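PDB 6OFQ: heme-binding protein A / AI-2 binding protein A from Helicobacter pylori SS1, which binds short peptides such as STSA in the periplasm and probably passes them to an ABC transporter for uptake. Local coordinates for residues F305-V310 with K365-P370; V310-N315 with K493-V498; N315-V320 with A393-I398; N371-T376 with I398-K403. All coordinates share one frame; numbering follows the deposited sequence.

Contact 1. Residues F305-V310 with K365-P370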
loop_
_atom_site.group_PDB
_atom_site.type_symbol
_atom_site.label_atom_id
_atom_site.label_comp_id
_atom_site.label_asym_id
_atom_site.label_seq_id
_atom_site.Cartn_x
_atom_site.Cartn_y
_atom_site.Cartn_z
ATOM N N PHE A 305 -10.297 23.833 7.141
ATOM C CA PHE A 305 -9.067 23.179 6.665
ATOM C C PHE A 305 -8.550 23.721 5.328
ATOM O O PHE A 305 -7.417 23.425 4.955
ATOM C CB PHE A 305 -9.319 21.678 6.572
ATOM C CG PHE A 305 -9.778 21.088 7.869
ATOM C CD1 PHE A 305 -8.879 20.938 8.910
ATOM C CD2 PHE A 305 -11.103 20.763 8.076
ATOM C CE1 PHE A 305 -9.314 20.512 10.153
ATOM C CE2 PHE A 305 -11.536 20.345 9.305
ATOM C CZ PHE A 305 -10.664 20.219 10.358
ATOM N N ASN A 306 -9.367 24.489 4.627
ATOM C CA ASN A 306 -8.954 25.301 3.484
ATOM C C ASN A 306 -8.221 26.554 3.847
ATOM O O ASN A 306 -7.747 27.245 2.948
ATOM C CB ASN A 306 -10.136 25.619 2.591
ATOM C CG ASN A 306 -11.129 26.570 3.222
ATOM O OD1 ASN A 306 -10.975 27.052 4.335
ATOM N ND2 ASN A 306 -12.268 26.688 2.539
ATOM N N ASN A 307 -7.921 26.797 5.115
ATOM C CA ASN A 307 -7.162 27.956 5.587
ATOM C C ASN A 307 -5.831 27.451 6.109
ATOM O O ASN A 307 -5.781 26.791 7.169
ATOM C CB ASN A 307 -7.959 28.665 6.665
ATOM C CG ASN A 307 -7.315 29.973 7.087
ATOM O OD1 ASN A 307 -6.124 30.129 7.082
ATOM N ND2 ASN A 307 -8.145 30.963 7.366
ATOM N N PRO A 308 -4.699 27.772 5.470
ATOM C CA PRO A 308 -3.396 27.351 5.906
ATOM C C PRO A 308 -3.143 27.677 7.373
ATOM O O PRO A 308 -2.422 26.968 8.044
ATOM C CB PRO A 308 -2.384 28.096 4.989
ATOM C CG PRO A 308 -3.224 28.494 3.856
ATOM C CD PRO A 308 -4.656 28.614 4.249
ATOM N N LEU A 309 -3.652 28.810 7.864
ATOM C CA LEU A 309 -3.322 29.193 9.242
ATOM C C LEU A 309 -4.004 28.242 10.210
ATOM O O LEU A 309 -3.443 27.959 11.277
ATOM C CB LEU A 309 -3.791 30.598 9.550
ATOM C CG LEU A 309 -3.011 31.719 8.874
ATOM C CD1 LEU A 309 -3.415 33.064 9.431
ATOM C CD2 LEU A 309 -1.507 31.568 8.800
ATOM N N VAL A 310 -5.191 27.761 9.856
ATOM C CA VAL A 310 -5.837 26.734 10.674
ATOM C C VAL A 310 -5.020 25.457 10.714
ATOM O O VAL A 310 -4.797 24.795 11.771
ATOM C CB VAL A 310 -7.283 26.480 10.242
ATOM C CG1 VAL A 310 -7.845 25.269 10.988
ATOM C CG2 VAL A 310 -8.194 27.675 10.534
ATOM N N LYS A 365 -6.507 32.641 16.217
ATOM C CA LYS A 365 -6.989 34.018 16.318
ATOM C C LYS A 365 -6.766 34.722 14.985
ATOM O O LYS A 365 -7.668 35.408 14.494
ATOM C CB LYS A 365 -6.299 34.815 17.414
ATOM C CG LYS A 365 -6.687 34.360 18.798
ATOM C CD LYS A 365 -6.189 35.361 19.835
ATOM C CE LYS A 365 -6.608 34.897 21.227
ATOM N NZ LYS A 365 -5.476 35.138 22.157
ATOM N N GLN A 366 -5.564 34.573 14.441
ATOM C CA GLN A 366 -5.264 35.247 13.153
ATOM C C GLN A 366 -6.147 34.826 11.998
ATOM O O GLN A 366 -6.541 35.617 11.123
ATOM C CB GLN A 366 -3.807 35.018 12.818
ATOM C CG GLN A 366 -2.933 35.830 13.770
ATOM C CD GLN A 366 -1.496 35.873 13.346
ATOM O OE1 GLN A 366 -1.165 35.492 12.209
ATOM N NE2 GLN A 366 -0.616 36.280 14.253
ATOM N N ALA A 367 -6.544 33.558 12.006
ATOM C CA ALA A 367 -7.429 33.056 10.977
ATOM C C ALA A 367 -8.880 33.431 11.104
ATOM O O ALA A 367 -9.662 33.105 10.218
ATOM C CB ALA A 367 -7.389 31.533 10.990
ATOM N N GLY A 368 -9.207 33.988 12.278
ATOM C CA GLY A 368 -10.584 34.413 12.502
ATOM C C GLY A 368 -11.420 33.421 13.322
ATOM O O GLY A 368 -12.652 33.518 13.303
ATOM N N TYR A 369 -10.774 32.535 14.091
ATOM C CA TYR A 369 -11.473 31.508 14.900
ATOM C C TYR A 369 -10.976 31.535 16.330
ATOM O O TYR A 369 -10.404 30.583 16.861
ATOM C CB TYR A 369 -11.389 30.095 14.314
ATOM C CG TYR A 369 -11.860 30.029 12.909
ATOM C CD1 TYR A 369 -13.213 30.127 12.633
ATOM C CD2 TYR A 369 -10.981 29.901 11.840
ATOM C CE1 TYR A 369 -13.674 30.126 11.333
ATOM C CE2 TYR A 369 -11.423 29.907 10.554
ATOM C CZ TYR A 369 -12.757 29.998 10.298
ATOM O OH TYR A 369 -13.166 29.991 9.001
ATOM N N PRO A 370 -11.173 32.686 16.985
ATOM C CA PRO A 370 -10.627 32.808 18.320
ATOM C C PRO A 370 -11.353 31.968 19.364
ATOM O O PRO A 370 -10.864 31.941 20.491
ATOM C CB PRO A 370 -10.858 34.272 18.663
ATOM C CG PRO A 370 -12.079 34.607 17.907
ATOM C CD PRO A 370 -11.900 33.903 16.585
HETATM O O HOH W 1 -10.967 30.552 6.966
#
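V310 CG2 approaches the flat ring of Y369 obliquely, nearest Y369 CD2 (3.8 Å) and then CE2. The two side chains cross at about a right angle. Y304 packs on the same tyrosine with the rings edge-to-face. The other flat group is the amide of N307, whose two ends do different work. N307 OD1 accepts from the backbone N of L309 at 2.9 Å, an N-cap bond at the start of helix 308-317. The donor is tilted 26° from the carbonyl plane. With CG anti to the backbone N (chi1 -173°), the amide also turns ND2 to the other segment. N307 ND2 lies 3.7 Å from A367 CB and gives a hydrogen bond to a water at 2.9 Å. That water also bonds to Y369 OH, at 3.0 Å. A367 CB is the hub of the apolar part, 4.0 Å from both L309 CB and V310 CG2. L309 CD1 reaches the CB of Q366. A Schellman motif at G368 turns the chain out of helix 357-366 and toward Y369. The direct contacts between the segments are thus van der Waals, while their polar link runs through one water at the protein surface.

Contact 2. Residues V310-N315 with K493-V498; sequences VRLAIN and KDAPYV
R311 places CG beside its backbone N (chi1 -56°) and then bends at chi3 (-59°), which lays its guanidinium along the end of helix 477-494. NE and NH2 grip one atom side-on, the backbone O of D494. R311 NH2 to D494 O is 2.8 Å and nearly straight at 164°; R311 NE to D494 O is 3.2 Å. The acceptor lies in the guanidinium plane. R311 NE also makes a weak bond to A495 O, and NH1 is held by F305 O, so the arginine bonds to backbone carbonyls on two sides. Its charge probably stabilises the carbonyl of D494 at the negative end of the helix dipole. A495 has positive phi and turns the chain from this helix into strand 497-510. Helix 308-317 thus packs against a helix-to-strand turn of the large mixed sheet. N315 ND2 uses both hydrogens: one goes to Y497 O at 2.9 Å, the other to R311 O, one turn back in its own helix, at 2.8 Å. The amide is thereby fixed between helix and strand. Two apolar contacts complete the interface: L312 CD2 touches A495 CB at 3.8 Å, and I314 CG2 meets V498 CG2 at 3.6 Å.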
loop_
_atom_site.group_PDB
_atom_site.type_symbol
_atom_site.label_atom_id
_atom_site.label_comp_id
_atom_site.label_asym_id
_atom_site.label_seq_id
_atom_site.Cartn_x
_atom_site.Cartn_y
_atom_site.Cartn_z
ATOM N N VAL A 310 -5.191 27.761 9.856
ATOM C CA VAL A 310 -5.837 26.734 10.674
ATOM C C VAL A 310 -5.020 25.457 10.714
ATOM O O VAL A 310 -4.797 24.795 11.771
ATOM C CB VAL A 310 -7.283 26.480 10.242
ATOM C CG1 VAL A 310 -7.845 25.269 10.988
ATOM C CG2 VAL A 310 -8.194 27.675 10.534
ATOM N N ARG A 311 -4.573 25.085 9.521
ATOM C CA ARG A 311 -3.731 23.896 9.415
ATOM C C ARG A 311 -2.491 23.975 10.272
ATOM O O ARG A 311 -2.072 22.999 10.927
ATOM C CB ARG A 311 -3.486 23.519 7.965
ATOM C CG ARG A 311 -4.701 23.288 7.117
ATOM C CD ARG A 311 -4.398 22.646 5.790
ATOM N NE ARG A 311 -3.492 23.396 4.935
ATOM C CZ ARG A 311 -3.867 24.115 3.891
ATOM N NH1 ARG A 311 -5.117 24.400 3.605
ATOM N NH2 ARG A 311 -2.903 24.683 3.193
ATOM N N LEU A 312 -1.813 25.112 10.144
ATOM C CA LEU A 312 -0.627 25.327 10.924
ATOM C C LEU A 312 -0.926 25.290 12.418
ATOM O O LEU A 312 -0.164 24.716 13.176
ATOM C CB LEU A 312 0.078 26.618 10.504
ATOM C CG LEU A 312 0.702 26.597 9.119
ATOM C CD1 LEU A 312 1.044 28.002 8.685
ATOM C CD2 LEU A 312 1.972 25.770 9.109
ATOM N N ALA A 313 -2.041 25.882 12.827
ATOM C CA ALA A 313 -2.367 25.856 14.254
ATOM C C ALA A 313 -2.486 24.433 14.772
ATOM O O ALA A 313 -1.933 24.063 15.805
ATOM C CB ALA A 313 -3.670 26.614 14.418
ATOM N N ILE A 314 -3.181 23.626 13.988
ATOM C CA ILE A 314 -3.400 22.198 14.315
ATOM C C ILE A 314 -2.048 21.486 14.364
ATOM O O ILE A 314 -1.796 20.748 15.333
ATOM C CB ILE A 314 -4.340 21.537 13.301
ATOM C CG1 ILE A 314 -5.778 22.072 13.472
ATOM C CG2 ILE A 314 -4.343 20.005 13.424
ATOM C CD1 ILE A 314 -6.789 21.676 12.421
ATOM N N ASN A 315 -1.138 21.772 13.420
ATOM C CA ASN A 315 0.218 21.222 13.437
ATOM C C ASN A 315 0.979 21.562 14.702
ATOM O O ASN A 315 1.652 20.697 15.254
ATOM C CB ASN A 315 1.017 21.623 12.199
ATOM C CG ASN A 315 0.787 20.714 10.969
ATOM O OD1 ASN A 315 1.691 19.939 10.562
ATOM N ND2 ASN A 315 -0.280 20.915 10.244
ATOM N N LYS A 493 5.647 23.892 3.775
ATOM C CA LYS A 493 5.062 25.230 3.904
ATOM C C LYS A 493 3.568 25.297 3.851
ATOM O O LYS A 493 2.939 26.051 4.618
ATOM C CB LYS A 493 5.686 26.133 2.809
ATOM C CG LYS A 493 5.060 27.504 2.608
ATOM C CD LYS A 493 5.307 28.110 1.224
ATOM C CE LYS A 493 4.611 27.429 0.039
ATOM N NZ LYS A 493 3.266 27.797 -0.518
ATOM N N ASP A 494 2.966 24.491 2.986
ATOM C CA ASP A 494 1.523 24.492 2.865
ATOM C C ASP A 494 0.770 23.693 3.951
ATOM O O ASP A 494 -0.417 23.925 4.179
ATOM C CB ASP A 494 1.063 23.955 1.484
ATOM C CG ASP A 494 1.437 24.817 0.323
ATOM O OD1 ASP A 494 1.553 26.036 0.548
ATOM O OD2 ASP A 494 1.462 24.323 -0.821
ATOM N N ALA A 495 1.471 22.804 4.599
ATOM C CA ALA A 495 0.893 22.007 5.689
ATOM C C ALA A 495 -0.486 21.443 5.441
ATOM O O ALA A 495 -1.421 21.664 6.233
ATOM C CB ALA A 495 0.922 22.834 6.995
ATOM N N PRO A 496 -0.707 20.748 4.325
ATOM C CA PRO A 496 -2.026 20.198 4.033
ATOM C C PRO A 496 -2.368 18.965 4.829
ATOM O O PRO A 496 -3.245 18.208 4.400
ATOM C CB PRO A 496 -1.931 19.880 2.549
ATOM C CG PRO A 496 -0.529 19.399 2.468
ATOM C CD PRO A 496 0.246 20.404 3.261
ATOM N N TYR A 497 -1.748 18.768 5.991
ATOM C CA TYR A 497 -1.862 17.536 6.745
ATOM C C TYR A 497 -1.153 17.718 8.083
ATOM O O TYR A 497 -0.526 18.760 8.279
ATOM C CB TYR A 497 -1.237 16.347 6.014
ATOM C CG TYR A 497 0.234 16.181 5.922
ATOM C CD1 TYR A 497 1.043 17.130 5.332
ATOM C CD2 TYR A 497 0.772 14.968 6.290
ATOM C CE1 TYR A 497 2.422 16.910 5.147
ATOM C CE2 TYR A 497 2.124 14.753 6.186
ATOM C CZ TYR A 497 2.899 15.668 5.516
ATOM O OH TYR A 497 4.257 15.429 5.438
ATOM N N VAL A 498 -1.255 16.752 8.990
ATOM C CA VAL A 498 -0.391 16.733 10.149
ATOM C C VAL A 498 0.479 15.466 10.060
ATOM O O VAL A 498 -0.025 14.345 10.273
ATOM C CB VAL A 498 -1.145 16.682 11.460
ATOM C CG1 VAL A 498 -0.159 16.799 12.582
ATOM C CG2 VAL A 498 -2.203 17.775 11.571
#

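Contact 3. Residues N315-V320 with A393-I398; sequences NHAINV and ASLAKI
S394 OG and the backbone N of N319 are joined by one water. The water donates to S394 OG at 2.8 Å and accepts from N319 N at 2.9 Å. S394 OG also bonds to F390 O, one turn back in its helix, so the hydroxyl has a partner in its own helix as well as the water. Beside this link, S394 CB lies 3.6 Å from A317 O and packs on I318 CG1. The contact sets the end of helix 308-317 against the last turn of helix 386-396, the helix of the beta-alpha-beta unit that joins strands 373-380 and 400-407. The apolar part is centred on A317 CB. L395 CD2 and I398 CD1 both come within 3.9 Å of A317 CB. I398 gets there with CG1 set between its backbone N and carbonyl carbon (chi1 71°), and its CG2 also touches the same methyl, at 4.0 Å. The same L395 CD2 also touches I318 CG1, at 4.1 Å, the leucine and isoleucine side chains lying at a slant to each other. All five touching residues are buried. A360 of helix 357-366 packs on A317, and V498 of strand 497-510 on I318. N319 is the N-cap of the next helix, 320-328, and its OD1 accepts from D322 N.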
loop_
_atom_site.group_PDB
_atom_site.type_symbol
_atom_site.label_atom_id
_atom_site.label_comp_id
_atom_site.label_asym_id
_atom_site.label_seq_id
_atom_site.Cartn_x
_atom_site.Cartn_y
_atom_site.Cartn_z
ATOM N N ASN A 315 -1.138 21.772 13.420
ATOM C CA ASN A 315 0.218 21.222 13.437
ATOM C C ASN A 315 0.979 21.562 14.702
ATOM O O ASN A 315 1.652 20.697 15.254
ATOM C CB ASN A 315 1.017 21.623 12.199
ATOM C CG ASN A 315 0.787 20.714 10.969
ATOM O OD1 ASN A 315 1.691 19.939 10.562
ATOM N ND2 ASN A 315 -0.280 20.915 10.244
ATOM N N HIS A 316 0.853 22.793 15.193
ATOM C CA HIS A 316 1.570 23.228 16.388
ATOM C C HIS A 316 0.899 22.766 17.669
ATOM O O HIS A 316 1.461 22.952 18.754
ATOM C CB HIS A 316 1.708 24.759 16.415
ATOM C CG HIS A 316 2.657 25.343 15.416
ATOM N ND1 HIS A 316 4.009 25.131 15.454
ATOM C CD2 HIS A 316 2.421 26.041 14.283
ATOM C CE1 HIS A 316 4.586 25.718 14.415
ATOM N NE2 HIS A 316 3.635 26.263 13.676
ATOM N N ALA A 317 -0.323 22.253 17.607
ATOM C CA ALA A 317 -1.103 21.874 18.793
ATOM C C ALA A 317 -1.024 20.394 19.134
ATOM O O ALA A 317 -1.443 19.990 20.213
ATOM C CB ALA A 317 -2.559 22.270 18.669
ATOM N N ILE A 318 -0.361 19.601 18.305
ATOM C CA ILE A 318 -0.236 18.159 18.554
ATOM C C ILE A 318 1.198 17.818 18.863
ATOM O O ILE A 318 2.119 18.057 18.077
ATOM C CB ILE A 318 -0.707 17.349 17.334
ATOM C CG1 ILE A 318 -2.203 17.549 17.146
ATOM C CG2 ILE A 318 -0.412 15.852 17.453
ATOM C CD1 ILE A 318 -2.741 17.278 15.772
ATOM N N ASN A 319 1.432 17.383 20.107
ATOM C CA ASN A 319 2.780 17.029 20.502
ATOM C C ASN A 319 3.234 15.668 20.033
ATOM O O ASN A 319 2.834 14.633 20.561
ATOM C CB ASN A 319 2.906 17.157 22.025
ATOM C CG ASN A 319 4.285 16.809 22.525
ATOM O OD1 ASN A 319 5.149 16.272 21.849
ATOM N ND2 ASN A 319 4.531 17.223 23.785
ATOM N N VAL A 320 3.885 15.630 18.883
ATOM C CA VAL A 320 4.182 14.350 18.233
ATOM C C VAL A 320 5.156 13.506 19.044
ATOM O O VAL A 320 5.037 12.277 19.051
ATOM C CB VAL A 320 4.635 14.532 16.747
ATOM C CG1 VAL A 320 5.162 13.219 16.189
ATOM C CG2 VAL A 320 3.482 15.075 15.927
ATOM N N ALA A 393 -7.964 15.379 22.377
ATOM C CA ALA A 393 -7.553 16.077 23.611
ATOM C C ALA A 393 -6.595 17.207 23.270
ATOM O O ALA A 393 -6.688 18.298 23.829
ATOM C CB ALA A 393 -6.792 15.174 24.551
ATOM N N SER A 394 -5.715 16.950 22.305
ATOM C CA SER A 394 -4.743 17.988 21.934
ATOM C C SER A 394 -5.477 19.174 21.313
ATOM O O SER A 394 -5.173 20.334 21.654
ATOM C CB SER A 394 -3.838 17.430 20.833
ATOM O OG SER A 394 -3.027 16.360 21.266
ATOM N N LEU A 395 -6.403 18.940 20.389
ATOM C CA LEU A 395 -7.124 20.021 19.752
ATOM C C LEU A 395 -8.131 20.744 20.625
ATOM O O LEU A 395 -8.341 21.946 20.443
ATOM C CB LEU A 395 -7.642 19.631 18.381
ATOM C CG LEU A 395 -6.600 19.072 17.393
ATOM C CD1 LEU A 395 -7.406 18.838 16.104
ATOM C CD2 LEU A 395 -5.432 20.001 17.217
ATOM N N ALA A 396 -8.659 20.074 21.653
ATOM C CA ALA A 396 -9.514 20.805 22.582
ATOM C C ALA A 396 -8.729 21.878 23.331
ATOM O O ALA A 396 -9.424 22.861 23.653
ATOM C CB ALA A 396 -10.063 19.833 23.606
ATOM N N LYS A 397 -7.424 21.754 23.476
ATOM C CA LYS A 397 -6.605 22.773 24.116
ATOM C C LYS A 397 -6.593 24.093 23.375
ATOM O O LYS A 397 -6.260 25.106 23.967
ATOM C CB LYS A 397 -5.205 22.286 24.411
ATOM C CG LYS A 397 -5.228 21.138 25.378
ATOM C CD LYS A 397 -3.867 20.538 25.684
ATOM C CE LYS A 397 -4.092 19.526 26.806
ATOM N NZ LYS A 397 -2.828 18.750 26.887
ATOM N N ILE A 398 -6.894 24.080 22.079
ATOM C CA ILE A 398 -6.994 25.314 21.318
ATOM C C ILE A 398 -8.427 25.629 20.899
ATOM O O ILE A 398 -8.708 26.421 20.005
ATOM C CB ILE A 398 -5.973 25.269 20.141
ATOM C CG1 ILE A 398 -6.378 24.263 19.037
ATOM C CG2 ILE A 398 -4.572 25.092 20.664
ATOM C CD1 ILE A 398 -5.583 24.490 17.749
HETATM O O HOH W 2 -0.531 17.114 22.181
#

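Contact 4. Residues N371-T376 with I398-K403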
loop_
_atom_site.group_PDB
_atom_site.type_symbol
_atom_site.label_atom_id
_atom_site.label_comp_id
_atom_site.label_asym_id
_atom_site.label_seq_id
_atom_site.Cartn_x
_atom_site.Cartn_y
_atom_site.Cartn_z
ATOM N N ASN A 371 -12.548 31.469 19.083
ATOM C CA ASN A 371 -13.191 30.471 19.983
ATOM C C ASN A 371 -13.192 29.071 19.347
ATOM O O ASN A 371 -14.063 28.220 19.621
ATOM C CB ASN A 371 -14.589 30.925 20.393
ATOM C CG ASN A 371 -14.618 32.359 20.891
ATOM O OD1 ASN A 371 -15.291 33.197 20.300
ATOM N ND2 ASN A 371 -13.873 32.658 21.944
ATOM N N GLY A 372 -12.235 28.788 18.465
ATOM C CA GLY A 372 -12.193 27.486 17.805
ATOM C C GLY A 372 -13.368 27.173 16.911
ATOM O O GLY A 372 -14.037 28.059 16.384
ATOM N N PHE A 373 -13.689 25.881 16.806
ATOM C CA PHE A 373 -14.710 25.379 15.942
ATOM C C PHE A 373 -14.999 23.907 16.258
ATOM O O PHE A 373 -14.188 23.309 16.965
ATOM C CB PHE A 373 -14.469 25.639 14.445
ATOM C CG PHE A 373 -13.183 25.043 13.916
ATOM C CD1 PHE A 373 -13.154 23.746 13.450
ATOM C CD2 PHE A 373 -12.029 25.792 13.879
ATOM C CE1 PHE A 373 -11.937 23.226 12.983
ATOM C CE2 PHE A 373 -10.809 25.276 13.400
ATOM C CZ PHE A 373 -10.770 23.980 12.942
ATOM N N LYS A 374 -16.043 23.361 15.661
ATOM C CA LYS A 374 -16.338 21.945 15.776
ATOM C C LYS A 374 -15.934 21.214 14.487
ATOM O O LYS A 374 -16.116 21.724 13.388
ATOM C CB LYS A 374 -17.826 21.727 16.057
ATOM C CG LYS A 374 -18.211 22.390 17.373
ATOM C CD LYS A 374 -19.663 22.213 17.814
ATOM C CE LYS A 374 -19.679 22.720 19.258
ATOM N NZ LYS A 374 -21.001 22.945 19.907
ATOM N N THR A 375 -15.434 19.993 14.661
ATOM C CA THR A 375 -15.049 19.140 13.537
ATOM C C THR A 375 -15.146 17.667 13.902
ATOM O O THR A 375 -15.579 17.358 15.035
ATOM C CB THR A 375 -13.653 19.553 13.062
ATOM O OG1 THR A 375 -13.375 18.924 11.807
ATOM C CG2 THR A 375 -12.576 19.152 14.038
ATOM N N THR A 376 -14.770 16.784 12.979
ATOM C CA THR A 376 -14.937 15.364 13.148
ATOM C C THR A 376 -13.631 14.734 12.699
ATOM O O THR A 376 -12.953 15.271 11.805
ATOM C CB THR A 376 -16.091 14.867 12.296
ATOM O OG1 THR A 376 -17.308 15.417 12.827
ATOM C CG2 THR A 376 -16.246 13.383 12.328
ATOM N N ILE A 398 -6.894 24.080 22.079
ATOM C CA ILE A 398 -6.994 25.314 21.318
ATOM C C ILE A 398 -8.427 25.629 20.899
ATOM O O ILE A 398 -8.708 26.421 20.005
ATOM C CB ILE A 398 -5.973 25.269 20.141
ATOM C CG1 ILE A 398 -6.378 24.263 19.037
ATOM C CG2 ILE A 398 -4.572 25.092 20.664
ATOM C CD1 ILE A 398 -5.583 24.490 17.749
ATOM N N GLY A 399 -9.405 24.959 21.518
ATOM C CA GLY A 399 -10.828 25.232 21.295
ATOM C C GLY A 399 -11.471 24.527 20.109
ATOM O O GLY A 399 -12.569 24.848 19.690
ATOM N N ILE A 400 -10.799 23.502 19.584
ATOM C CA ILE A 400 -11.365 22.733 18.475
ATOM C C ILE A 400 -12.018 21.491 19.153
ATOM O O ILE A 400 -11.267 20.663 19.682
ATOM C CB ILE A 400 -10.317 22.354 17.398
ATOM C CG1 ILE A 400 -9.834 23.617 16.672
ATOM C CG2 ILE A 400 -10.932 21.380 16.406
ATOM C CD1 ILE A 400 -8.552 23.356 15.900
ATOM N N ASP A 401 -13.319 21.381 18.979
ATOM C CA ASP A 401 -14.123 20.266 19.541
ATOM C C ASP A 401 -14.253 19.196 18.467
ATOM O O ASP A 401 -14.945 19.322 17.466
ATOM C CB ASP A 401 -15.523 20.798 19.938
ATOM C CG ASP A 401 -16.428 19.757 20.608
ATOM O OD1 ASP A 401 -15.972 18.679 20.990
ATOM O OD2 ASP A 401 -17.649 20.005 20.699
ATOM N N VAL A 402 -13.510 18.124 18.704
ATOM C CA VAL A 402 -13.461 17.001 17.772
ATOM C C VAL A 402 -14.383 15.839 18.139
ATOM O O VAL A 402 -14.261 15.271 19.220
ATOM C CB VAL A 402 -12.036 16.434 17.657
ATOM C CG1 VAL A 402 -11.994 15.265 16.672
ATOM C CG2 VAL A 402 -11.001 17.503 17.331
ATOM N N LYS A 403 -15.305 15.528 17.248
ATOM C CA LYS A 403 -16.122 14.341 17.411
ATOM C C LYS A 403 -15.399 13.185 16.734
ATOM O O LYS A 403 -14.915 13.354 15.597
ATOM C CB LYS A 403 -17.491 14.550 16.788
ATOM C CG LYS A 403 -18.435 13.345 16.757
ATOM C CD LYS A 403 -19.539 13.579 15.716
ATOM C CE LYS A 403 -20.830 12.809 15.958
ATOM N NZ LYS A 403 -20.976 11.616 15.077
#
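F373 and I400 form the tight part of this contact. Their side chains run side by side on the buried face of the sheet. I400 CG1 sits over one face of the F373 ring in a CH-pi contact, 4.0 Å from the centroid and 20° off the ring normal. I400 CD1 touches F373 CZ at 3.7 Å. The ring takes this place with CG between the backbone N and the carbonyl carbon (chi1 59°). Besides this CH-pi contact, the ring of Y304 stacks on F373. T375 CG2 packs on I400 CG2 at 3.6 Å and on V402 CG2 farther along. T375 OG1 turns to E422, with which it hydrogen-bonds. On the opposite face lie K374, D401, T376 and K403, which pack more loosely; K374, D401 and K403 are exposed to solvent. K374 and D401 run alongside each other, but K374 NZ stays 4.5 Å from D401 OD2, beyond a salt bridge. K403 NZ forms a salt bridge with E405. The two faces are separated by parallel strand pairing. D401 N bonds to F373 O at 2.9 Å and in its carbonyl plane. T375 N then bonds to D401 O, and K403 N to T375 O at 2.9 Å and almost straight (174°). At the start the pairing is longer: F373 N to G399 O is 3.3 Å. There G372 and G399 pass close, and G372 CA makes a CA-H...O contact with G399 O. G399 also closes a Schellman motif that ends helix 386-396. Strand 373-380, this helix and strand 400-407 make a beta-alpha-beta crossover, whose two parallel strands lie next to each other in the mixed sheet.

How the contacts relate
Helix 308-317 ties the set together: contacts 1, 2 and 3 all use it. Contacts 1 and 2 share V310, and contacts 2 and 3 share N315. Contact 1 also meets contact 2 where F305 CE1 packs 3.6 Å from I314 CD1, their centres being 10 Å apart. Contact 4 supplies the strands beneath. V310 CG1 lies 3.7 Å from F373 CZ, and I314 CG1 lies 3.9 Å from I400 CD1, so one side of the helix packs on the sheet. Contacts 3 and 4 share I398, and the probable hydrogen bond from I400 N to L395 O, 3.0 Å, joins the helix end to the strand. All four centres lie about 24 to 33 Å from the centre of the chain, on the same side of it.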